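Local coordinates for protein CdiA toxin (Cupriavidus taiwanensis, PDB 5T87) that probably acts as the C-terminal toxin domain of a contact-dependent growth inhibition system, captured here in complex with its CdiI immunity protein, at residues P4-S9 with D28-E33. Residues are numbered along the deposited sequence; the frame is centred on the assembly and turned at random.
Sequences PSNGQS and DPQTGE
N6 reaches across to the hairpin loop and presents its amide nitrogen to the carboxylate of D28. The firmer of the two bonds runs from N6 ND2 to D28 OD1 (3.2 Å, 157° at the hydrogen); OD1 receives it through its syn lone pair and lies almost in the amide plane. A weak second bond goes from N6 ND2 to D28 OD2, so N6 ND2 sits between the two carboxylate oxygens, leaning on OD1, with the amide and carboxylate planes 66° apart. With its CG beside the backbone N (chi1 -52°), N6 turns its amide toward the loop and makes no capping bond, although it sits at the N-cap of helix 7-12. Q30 OE1 lies only 2.6 Å from N6 ND2, at an angle that does not suit a hydrogen bond, so this approach is doubtful.

One residue earlier, S5 meets E33. The backbone N of S5 donates to E33 OE2 at 3.3 Å and nearly straight, again onto a syn lone pair. S5 OG lies between E33 OE2, a weak and unsettled partner, and D28 OD2, 3.1 Å away. The extended end of E33 carries the carboxylate to the S5 backbone, and P4 CB borders it 3.9 Å from E33 OE2. The T31 methyl CG2 packs on S5 OG at 3.3 Å.

D28 OD1 also accepts weak bonds from Q30 N and T31 N, so the oxygen that takes N6 ND2 faces its own loop as well. P4 packs on Y5 of the CdiI immunity protein, and Q8 hydrogen-bonds to M3 and Y5 of that chain. Backbone bonds from D28 N to E33 O and from G32 N to D28 O, with G32 in a left-handed conformation, mark a four-residue beta-hairpin loop, opened by a weakly bonded Asx turn (D28 OD1 to Q30 N); it joins strands 21-27 and 34-41 of the antiparallel sheet, and the N-terminal segment docks against it.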
loop_
_atom_site.group_PDB
_atom_site.type_symbol
_atom_site.label_atom_id
_atom_site.label_comp_id
_atom_site.label_asym_id
_atom_site.label_seq_id
_atom_site.Cartn_x
_atom_site.Cartn_y
_atom_site.Cartn_z
ATOM N N PRO E 4 -13.102 -2.104 -1.141
ATOM C CA PRO E 4 -14.198 -2.019 -0.153
ATOM C C PRO E 4 -15.519 -1.514 -0.724
ATOM O O PRO E 4 -15.522 -0.802 -1.730
ATOM C CB PRO E 4 -13.670 -1.017 0.883
ATOM C CG PRO E 4 -12.198 -1.125 0.787
ATOM C CD PRO E 4 -11.887 -1.421 -0.655
ATOM N N SER E 5 -16.623 -1.874 -0.068
ATOM C CA SER E 5 -17.958 -1.399 -0.463
ATOM C C SER E 5 -18.185 0.082 -0.096
ATOM O O SER E 5 -18.620 0.867 -0.943
ATOM C CB SER E 5 -19.055 -2.280 0.152
ATOM O OG SER E 5 -19.025 -2.230 1.569
ATOM N N ASN E 6 -17.864 0.459 1.144
ATOM C CA ASN E 6 -18.178 1.802 1.663
ATOM C C ASN E 6 -16.905 2.602 2.019
ATOM O O ASN E 6 -16.684 2.978 3.173
ATOM C CB ASN E 6 -19.138 1.669 2.859
ATOM C CG ASN E 6 -20.370 0.822 2.530
ATOM O OD1 ASN E 6 -20.990 0.991 1.477
ATOM N ND2 ASN E 6 -20.716 -0.104 3.426
ATOM N N GLY E 7 -16.091 2.876 0.999
ATOM C CA GLY E 7 -14.760 3.482 1.167
ATOM C C GLY E 7 -14.672 4.764 1.985
ATOM O O GLY E 7 -13.874 4.855 2.931
ATOM N N GLN E 8 -15.500 5.747 1.640
ATOM C CA GLN E 8 -15.403 7.074 2.251
ATOM C C GLN E 8 -15.702 7.060 3.764
ATOM O O GLN E 8 -14.866 7.499 4.560
ATOM C CB GLN E 8 -16.289 8.077 1.493
ATOM C CG GLN E 8 -16.098 9.540 1.864
ATOM C CD GLN E 8 -14.659 10.004 1.736
ATOM O OE1 GLN E 8 -14.111 10.058 0.641
ATOM N NE2 GLN E 8 -14.043 10.341 2.856
ATOM N N SER E 9 -16.859 6.517 4.156
ATOM C CA SER E 9 -17.282 6.503 5.576
ATOM C C SER E 9 -16.446 5.559 6.463
ATOM O O SER E 9 -16.187 5.850 7.641
ATOM C CB SER E 9 -18.779 6.174 5.697
ATOM O OG SER E 9 -19.109 4.962 5.038
ATOM N N ASP E 28 -15.968 -2.366 8.471
ATOM C CA ASP E 28 -17.218 -1.896 7.873
ATOM C C ASP E 28 -18.376 -2.318 8.793
ATOM O O ASP E 28 -18.592 -3.520 8.975
ATOM C CB ASP E 28 -17.391 -2.481 6.463
ATOM C CG ASP E 28 -18.357 -1.677 5.602
ATOM O OD1 ASP E 28 -19.417 -1.250 6.114
ATOM O OD2 ASP E 28 -18.058 -1.483 4.405
ATOM N N PRO E 29 -19.110 -1.341 9.393
ATOM C CA PRO E 29 -20.232 -1.748 10.258
ATOM C C PRO E 29 -21.290 -2.535 9.487
ATOM O O PRO E 29 -21.825 -3.513 10.012
ATOM C CB PRO E 29 -20.811 -0.417 10.770
ATOM C CG PRO E 29 -19.793 0.621 10.453
ATOM C CD PRO E 29 -19.050 0.126 9.248
ATOM N N GLN E 30 -21.557 -2.114 8.249
ATOM C CA GLN E 30 -22.499 -2.807 7.372
ATOM C C GLN E 30 -22.001 -4.196 6.938
ATOM O O GLN E 30 -22.491 -5.198 7.455
ATOM C CB GLN E 30 -22.842 -1.947 6.156
ATOM C CG GLN E 30 -23.602 -0.683 6.507
ATOM C CD GLN E 30 -23.617 0.309 5.361
ATOM O OE1 GLN E 30 -22.588 0.888 5.012
ATOM N NE2 GLN E 30 -24.790 0.511 4.766
ATOM N N THR E 31 -21.031 -4.264 6.023
ATOM C CA THR E 31 -20.621 -5.556 5.432
ATOM C C THR E 31 -19.693 -6.415 6.316
ATOM O O THR E 31 -19.438 -7.574 5.978
ATOM C CB THR E 31 -19.964 -5.400 4.034
ATOM O OG1 THR E 31 -18.655 -4.836 4.165
ATOM C CG2 THR E 31 -20.820 -4.528 3.104
ATOM N N GLY E 32 -19.168 -5.858 7.413
ATOM C CA GLY E 32 -18.351 -6.634 8.367
ATOM C C GLY E 32 -16.906 -6.936 7.973
ATOM O O GLY E 32 -16.185 -7.589 8.730
ATOM N N GLU E 33 -16.476 -6.462 6.805
ATOM C CA GLU E 33 -15.117 -6.704 6.307
ATOM C C GLU E 33 -14.084 -5.828 7.035
ATOM O O GLU E 33 -14.420 -4.747 7.526
ATOM C CB GLU E 33 -15.069 -6.452 4.794
ATOM C CG GLU E 33 -15.172 -4.975 4.390
ATOM C CD GLU E 33 -15.835 -4.729 3.036
ATOM O OE1 GLU E 33 -16.200 -5.700 2.333
ATOM O OE2 GLU E 33 -16.004 -3.539 2.675
#